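Side-chain contacts in putative dehydrogenase (Amycolatopsis orientalis, PDB 5A9T), which is an NADPH-dependent imine reductase, reducing cyclic imines to chiral amines with a Rossmann-type cofactor domain and a helical C-terminal domain: residues G161-A164 against G165-V168; F185-A188 against A189-G193; V207-F210 against L211-I215. One frame throughout, in Å; residues are numbered along the deposited sequence.

Interaction 1: residues G161-A164 against G165-V168; sequences GTEA and GLAV
Glu163 and Leu166 meet at the turn that leads from the last strand of the Rossmann-type domain into helix 166-193. The CB of Glu163 packs against CG of Leu166 at 3.8 Å and also reaches its CD1. One bond further, CG of Glu163 passes near the backbone N of Gly165. With CG anti to the backbone N (chi1 -176°) and the chain extended beyond it, the carboxylate is carried past the leucine, so that OE1 lies 4.0 Å from CD2 of Leu166, a van der Waals neighbour and not a polar partner. The two side chains cross at about a right angle. The same CD1 of Leu166 also lies 3.9 Å from CA of Gly161, whose extended backbone, in a conformation that suits glycine, sets a bare CA against the leucine methyl.

The backbone makes a type I beta turn from Glu163 to Leu166, closed by Leu166 N donating to Glu163 O at 3.2 Å. The N-H points almost straight at the oxygen (172°), yet approaches from above the carbonyl plane. Gly165 is buried in the middle of this turn. A water extends the hydrogen bonding into the first turn of the helix: it donates to Ala164 O at 2.7 Å and accepts from Val168 N at 2.8 Å. Ala164 O also bonds Ser138 OG, while the small methyl of Ala164 fits against helix 99-111.

Ala195 of the second subunit packs on both Glu163 and Leu166. The chemistry is therefore divided: the methylene part of the glutamate serves as an apolar partner for leucine, its charged end belongs to a solvent-exposed residue, and water together with serine satisfies the buried carbonyl of Ala164.

Interaction 2: residues F185-A188 against A189-G193; sequences FLHA and AALVG
The ring of Phe185 carries the methyl of Ala189 over one face, with CZ 4.1 Å from CB, and alanine is small enough to sit there one helical turn on. The other flat group, the imidazole of His187, takes Leu191 at an oblique angle: CD1 of the leucine comes to 3.6 Å from CE1 and 3.7 Å from ND1 of His187. For His187, the CG lies anti to the backbone N (chi1 -173°), which turns the ring along the helix toward the residue four places later. Leu191 puts its own CG beside its backbone N, leaning back toward the histidine.

Although apolar carbon borders it, the imidazole has both nitrogens engaged: NE2 bonds Asp258 O, and ND1 bonds Ser176 OG of the second subunit. These two bonds, reaching outward from different ring positions, fix the rotation of the ring.

Beneath the side chains run four successive i to i+4 hydrogen bonds, Ala189 N to Phe185 O at 2.8 Å and the next three at 2.9 Å. The last, Val192 N to Ala188 O, is the straightest, at 170°. The CB of Ala188 faces Ala173 of the second subunit and Phe202 of helix 199-228, where a methyl lets neighbouring helices come close.

Regular alpha-helix with i to i+4 side-chain pairs is what this segment displays, near the end of the long helix 166-193, which in reductive aminase-like enzymes passes from the cofactor domain into the helical, dimer-forming C-terminal domain.

Interaction 3: residues V207-F210 against L211-I215; sequences VDWF and LPAVI
Phe210 and Trp209 both place CG anti to the backbone N (chi1 -169° and 164°), which swings their rings forward along helix 199-228 onto Val214 of the next turn. That helix belongs to the C-terminal helical domain, and here it contains a wider, pi-type turn with a kink at Pro212. The CB of Val214 lies over one face of Phe210, 4.0 Å from the ring centroid, a CH-pi contact. Of its methyls, CG1 packs on the phenyl ring alone, against CE1 of Phe210, while CG2 sits between the two rings, 3.6 Å from CZ2 of Trp209 and also touching Phe210 CD1. Beta-branching suits this place because it offers one methyl to the phenyl and another to the gap between phenyl and indole.

Ile215 approaches Phe210 at about a right angle, with CG1 3.7 Å from CE2 and CD1 equally close. Ala213, one residue before Val214, sets its CB 3.7 Å from CD1 of Trp209, obliquely to the indole.

Pro212 has no N-H to give, so the bond to the turn before is missing there, and its CD instead lies 3.1 Å from Val207 O. Trp209 O takes an ordinary i to i+4 bond from Ala213 N. Phe210 O accepts two, from Val214 N and from Ile215 N, the latter an i to i+5 bond that marks the pi-type turn.

The second subunit covers much of this surface. Leu174 of that subunit packs on Phe210, Leu211 meets its own counterpart, and the carboxylate of Asp208 forms a salt bridge with Lys220 of the second subunit. Of the two bonds on Phe210 O, that from Ile215 N, 3.0 Å long, lies nearly along the C=O axis, whereas that from Val214 N is tilted 33° from the carbonyl plane.

From the N terminus, the chain first builds the Rossmann-type domain. Interaction 1 lies where the outermost strand of the chain's sheet, 156-161, turns into helix 166-193. Interaction 2 lies near the far end of the same helix, its centre 37 Å away on the opposite side of the chain's centre. After a short connection, helix 199-228 carries interaction 3, whose centre is 15 Å from that of interaction 2; their nearest atoms are about 5 Å apart without touching. The three are local and in series: none crosses or encloses another. Only interaction 1 includes a beta turn; the others lie within helices. All three also touch the second subunit, so both helices take part in the dimer.

Interaction 1: residues G161-A164 against G165-V168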
loop_
_atom_site.group_PDB
_atom_site.type_symbol
_atom_site.label_atom_id
_atom_site.label_comp_id
_atom_site.label_asym_id
_atom_site.label_seq_id
_atom_site.Cartn_x
_atom_site.Cartn_y
_atom_site.Cartn_z
ATOM N N GLY A 161 -9.883 -22.316 1.587
ATOM C CA GLY A 161 -11.264 -22.827 1.688
ATOM C C GLY A 161 -11.603 -23.821 0.608
ATOM O O GLY A 161 -10.822 -24.067 -0.308
ATOM N N THR A 162 -12.819 -24.419 0.708
ATOM C CA THR A 162 -13.284 -25.389 -0.262
ATOM C C THR A 162 -13.807 -24.973 -1.572
ATOM O O THR A 162 -13.842 -25.676 -2.560
ATOM C CB THR A 162 -14.217 -26.419 0.462
ATOM O OG1 THR A 162 -15.310 -25.646 0.951
ATOM C CG2 THR A 162 -13.543 -27.030 1.647
ATOM N N GLU A 163 -14.252 -23.655 -1.676
ATOM C CA GLU A 163 -14.764 -23.154 -2.904
ATOM C C GLU A 163 -13.658 -23.040 -3.928
ATOM O O GLU A 163 -12.633 -22.349 -3.685
ATOM C CB GLU A 163 -15.421 -21.770 -2.670
ATOM C CG GLU A 163 -16.100 -21.154 -3.917
ATOM C CD GLU A 163 -16.574 -19.702 -3.698
ATOM O OE1 GLU A 163 -16.812 -19.264 -2.543
ATOM O OE2 GLU A 163 -16.714 -18.977 -4.682
ATOM N N ALA A 164 -13.808 -23.625 -5.086
ATOM C CA ALA A 164 -12.749 -23.772 -6.002
ATOM C C ALA A 164 -12.139 -22.396 -6.494
ATOM O O ALA A 164 -10.937 -22.264 -6.718
ATOM C CB ALA A 164 -13.141 -24.642 -7.192
ATOM N N GLY A 165 -13.016 -21.406 -6.646
ATOM C CA GLY A 165 -12.591 -20.111 -7.183
ATOM C C GLY A 165 -11.929 -19.185 -6.140
ATOM O O GLY A 165 -11.572 -18.056 -6.572
ATOM N N LEU A 166 -11.782 -19.495 -4.887
ATOM C CA LEU A 166 -11.253 -18.559 -3.844
ATOM C C LEU A 166 -9.801 -18.157 -4.134
ATOM O O LEU A 166 -9.426 -16.970 -4.021
ATOM C CB LEU A 166 -11.335 -19.014 -2.427
ATOM C CG LEU A 166 -12.705 -19.181 -1.841
ATOM C CD1 LEU A 166 -12.558 -19.985 -0.593
ATOM C CD2 LEU A 166 -13.295 -17.781 -1.485
ATOM N N ALA A 167 -8.942 -19.097 -4.598
ATOM C CA ALA A 167 -7.571 -18.662 -4.873
ATOM C C ALA A 167 -7.459 -17.723 -5.973
ATOM O O ALA A 167 -6.709 -16.688 -5.788
ATOM C CB ALA A 167 -6.698 -19.937 -5.163
ATOM N N VAL A 168 -8.134 -17.875 -7.100
ATOM C CA VAL A 168 -8.077 -16.917 -8.243
ATOM C C VAL A 168 -8.677 -15.612 -7.740
ATOM O O VAL A 168 -8.189 -14.549 -8.117
ATOM C CB VAL A 168 -8.855 -17.325 -9.542
ATOM C CG1 VAL A 168 -8.734 -16.235 -10.641
ATOM C CG2 VAL A 168 -8.283 -18.582 -10.130
HETATM O O HOH W 1 -9.184 -20.455 -7.585
#

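Interaction 2: residues F185-A188 against A189-G193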
loop_
_atom_site.group_PDB
_atom_site.type_symbol
_atom_site.label_atom_id
_atom_site.label_comp_id
_atom_site.label_asym_id
_atom_site.label_seq_id
_atom_site.Cartn_x
_atom_site.Cartn_y
_atom_site.Cartn_z
ATOM N N PHE A 185 2.511 4.919 -4.362
ATOM C CA PHE A 185 3.919 5.127 -4.110
ATOM C C PHE A 185 4.587 5.979 -5.183
ATOM O O PHE A 185 5.406 6.838 -4.865
ATOM C CB PHE A 185 4.665 3.797 -3.918
ATOM C CG PHE A 185 6.128 3.980 -3.903
ATOM C CD1 PHE A 185 6.771 4.381 -2.705
ATOM C CD2 PHE A 185 6.903 3.848 -5.029
ATOM C CE1 PHE A 185 8.125 4.672 -2.711
ATOM C CE2 PHE A 185 8.258 4.105 -5.001
ATOM C CZ PHE A 185 8.864 4.573 -3.888
ATOM N N LEU A 186 4.299 5.682 -6.444
ATOM C CA LEU A 186 4.967 6.404 -7.529
ATOM C C LEU A 186 4.534 7.852 -7.584
ATOM O O LEU A 186 5.364 8.729 -7.849
ATOM C CB LEU A 186 4.639 5.703 -8.884
ATOM C CG LEU A 186 5.301 4.355 -8.999
ATOM C CD1 LEU A 186 4.778 3.640 -10.240
ATOM C CD2 LEU A 186 6.812 4.328 -8.997
ATOM N N HIS A 187 3.281 8.172 -7.241
ATOM C CA HIS A 187 2.862 9.548 -7.170
ATOM C C HIS A 187 3.613 10.302 -6.037
ATOM O O HIS A 187 4.091 11.436 -6.209
ATOM C CB HIS A 187 1.327 9.699 -6.984
ATOM C CG HIS A 187 0.900 11.093 -7.088
ATOM N ND1 HIS A 187 0.580 11.913 -6.035
ATOM C CD2 HIS A 187 0.842 11.848 -8.212
ATOM C CE1 HIS A 187 0.322 13.128 -6.513
ATOM N NE2 HIS A 187 0.517 13.107 -7.815
ATOM N N ALA A 188 3.712 9.624 -4.888
ATOM C CA ALA A 188 4.476 10.120 -3.777
ATOM C C ALA A 188 5.942 10.370 -4.136
ATOM O O ALA A 188 6.541 11.390 -3.767
ATOM C CB ALA A 188 4.373 9.179 -2.645
ATOM N N ALA A 189 6.549 9.414 -4.842
ATOM C CA ALA A 189 7.917 9.518 -5.296
ATOM C C ALA A 189 8.082 10.686 -6.250
ATOM O O ALA A 189 9.074 11.394 -6.197
ATOM C CB ALA A 189 8.406 8.184 -5.843
ATOM N N ALA A 190 7.143 10.873 -7.130
ATOM C CA ALA A 190 7.197 12.060 -7.999
ATOM C C ALA A 190 7.120 13.353 -7.187
ATOM O O ALA A 190 7.851 14.308 -7.536
ATOM C CB ALA A 190 6.118 11.950 -9.023
ATOM N N LEU A 191 6.279 13.407 -6.184
ATOM C CA LEU A 191 6.182 14.599 -5.320
ATOM C C LEU A 191 7.448 14.879 -4.632
ATOM O O LEU A 191 7.972 15.989 -4.734
ATOM C CB LEU A 191 5.040 14.469 -4.315
ATOM C CG LEU A 191 3.658 14.698 -4.831
ATOM C CD1 LEU A 191 2.592 14.184 -3.877
ATOM C CD2 LEU A 191 3.516 16.210 -5.076
ATOM N N VAL A 192 8.036 13.918 -3.918
ATOM C CA VAL A 192 9.345 14.257 -3.227
ATOM C C VAL A 192 10.453 14.435 -4.243
ATOM O O VAL A 192 11.405 15.195 -4.031
ATOM C CB VAL A 192 9.713 13.287 -2.091
ATOM C CG1 VAL A 192 8.632 13.284 -1.070
ATOM C CG2 VAL A 192 9.987 11.840 -2.618
ATOM N N GLY A 193 10.357 13.789 -5.395
ATOM C CA GLY A 193 11.332 13.917 -6.454
ATOM C C GLY A 193 11.359 15.307 -7.002
ATOM O O GLY A 193 12.422 15.719 -7.494
#

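Interaction 3: residues V207-F210 against L211-I215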
loop_
_atom_site.group_PDB
_atom_site.type_symbol
_atom_site.label_atom_id
_atom_site.label_comp_id
_atom_site.label_asym_id
_atom_site.label_seq_id
_atom_site.Cartn_x
_atom_site.Cartn_y
_atom_site.Cartn_z
ATOM N N VAL A 207 8.405 2.980 2.791
ATOM C CA VAL A 207 8.238 1.533 2.865
ATOM C C VAL A 207 8.676 0.941 4.153
ATOM O O VAL A 207 7.943 0.107 4.705
ATOM C CB VAL A 207 9.000 0.859 1.656
ATOM C CG1 VAL A 207 8.860 -0.629 1.816
ATOM C CG2 VAL A 207 8.379 1.369 0.400
ATOM N N ASP A 208 9.848 1.348 4.678
ATOM C CA ASP A 208 10.233 0.700 5.900
ATOM C C ASP A 208 9.422 1.064 7.086
ATOM O O ASP A 208 9.335 0.324 8.045
ATOM C CB ASP A 208 11.762 0.970 6.136
ATOM C CG ASP A 208 12.683 0.414 5.042
ATOM O OD1 ASP A 208 12.296 -0.544 4.371
ATOM O OD2 ASP A 208 13.757 1.052 4.789
ATOM N N TRP A 209 8.826 2.274 7.090
ATOM C CA TRP A 209 8.024 2.767 8.168
ATOM C C TRP A 209 6.563 2.920 7.760
ATOM O O TRP A 209 5.697 2.257 8.317
ATOM C CB TRP A 209 8.619 4.098 8.735
ATOM C CG TRP A 209 7.617 4.825 9.574
ATOM C CD1 TRP A 209 7.017 4.368 10.742
ATOM C CD2 TRP A 209 7.010 6.067 9.323
ATOM N NE1 TRP A 209 6.090 5.217 11.153
ATOM C CE2 TRP A 209 6.042 6.294 10.325
ATOM C CE3 TRP A 209 7.156 6.995 8.332
ATOM C CZ2 TRP A 209 5.247 7.413 10.317
ATOM C CZ3 TRP A 209 6.377 8.222 8.397
ATOM C CH2 TRP A 209 5.445 8.366 9.404
ATOM N N PHE A 210 6.241 3.819 6.838
ATOM C CA PHE A 210 4.851 4.273 6.668
ATOM C C PHE A 210 3.931 3.172 6.199
ATOM O O PHE A 210 2.803 3.006 6.724
ATOM C CB PHE A 210 4.831 5.485 5.740
ATOM C CG PHE A 210 3.519 6.232 5.659
ATOM C CD1 PHE A 210 3.189 7.180 6.608
ATOM C CD2 PHE A 210 2.640 6.007 4.590
ATOM C CE1 PHE A 210 2.010 7.845 6.549
ATOM C CE2 PHE A 210 1.465 6.694 4.541
ATOM C CZ PHE A 210 1.154 7.591 5.542
ATOM N N LEU A 211 4.399 2.395 5.208
ATOM C CA LEU A 211 3.578 1.321 4.695
ATOM C C LEU A 211 3.046 0.351 5.760
ATOM O O LEU A 211 1.837 0.206 5.893
ATOM C CB LEU A 211 4.292 0.676 3.511
ATOM C CG LEU A 211 3.502 -0.352 2.712
ATOM C CD1 LEU A 211 2.356 0.251 1.928
ATOM C CD2 LEU A 211 4.453 -1.069 1.819
ATOM N N PRO A 212 3.919 -0.264 6.554
ATOM C CA PRO A 212 3.394 -1.151 7.556
ATOM C C PRO A 212 2.862 -0.483 8.802
ATOM O O PRO A 212 1.793 -0.890 9.330
ATOM C CB PRO A 212 4.624 -2.002 7.877
ATOM C CG PRO A 212 5.806 -1.138 7.547
ATOM C CD PRO A 212 5.362 -0.388 6.357
ATOM N N ALA A 213 3.550 0.571 9.282
ATOM C CA ALA A 213 3.224 1.124 10.560
ATOM C C ALA A 213 2.064 2.022 10.583
ATOM O O ALA A 213 1.463 2.278 11.646
ATOM C CB ALA A 213 4.455 1.784 11.176
ATOM N N VAL A 214 1.773 2.684 9.452
ATOM C CA VAL A 214 0.676 3.554 9.336
ATOM C C VAL A 214 -0.407 2.909 8.474
ATOM O O VAL A 214 -1.510 2.698 8.936
ATOM C CB VAL A 214 1.063 4.996 8.847
ATOM C CG1 VAL A 214 -0.175 5.862 8.744
ATOM C CG2 VAL A 214 2.124 5.606 9.786
ATOM N N ILE A 215 -0.174 2.698 7.186
ATOM C CA ILE A 215 -1.241 2.181 6.307
ATOM C C ILE A 215 -1.737 0.842 6.852
ATOM O O ILE A 215 -2.945 0.621 7.028
ATOM C CB ILE A 215 -0.698 2.117 4.859
ATOM C CG1 ILE A 215 -0.388 3.547 4.322
ATOM C CG2 ILE A 215 -1.803 1.477 3.990
ATOM C CD1 ILE A 215 0.287 3.574 2.983
#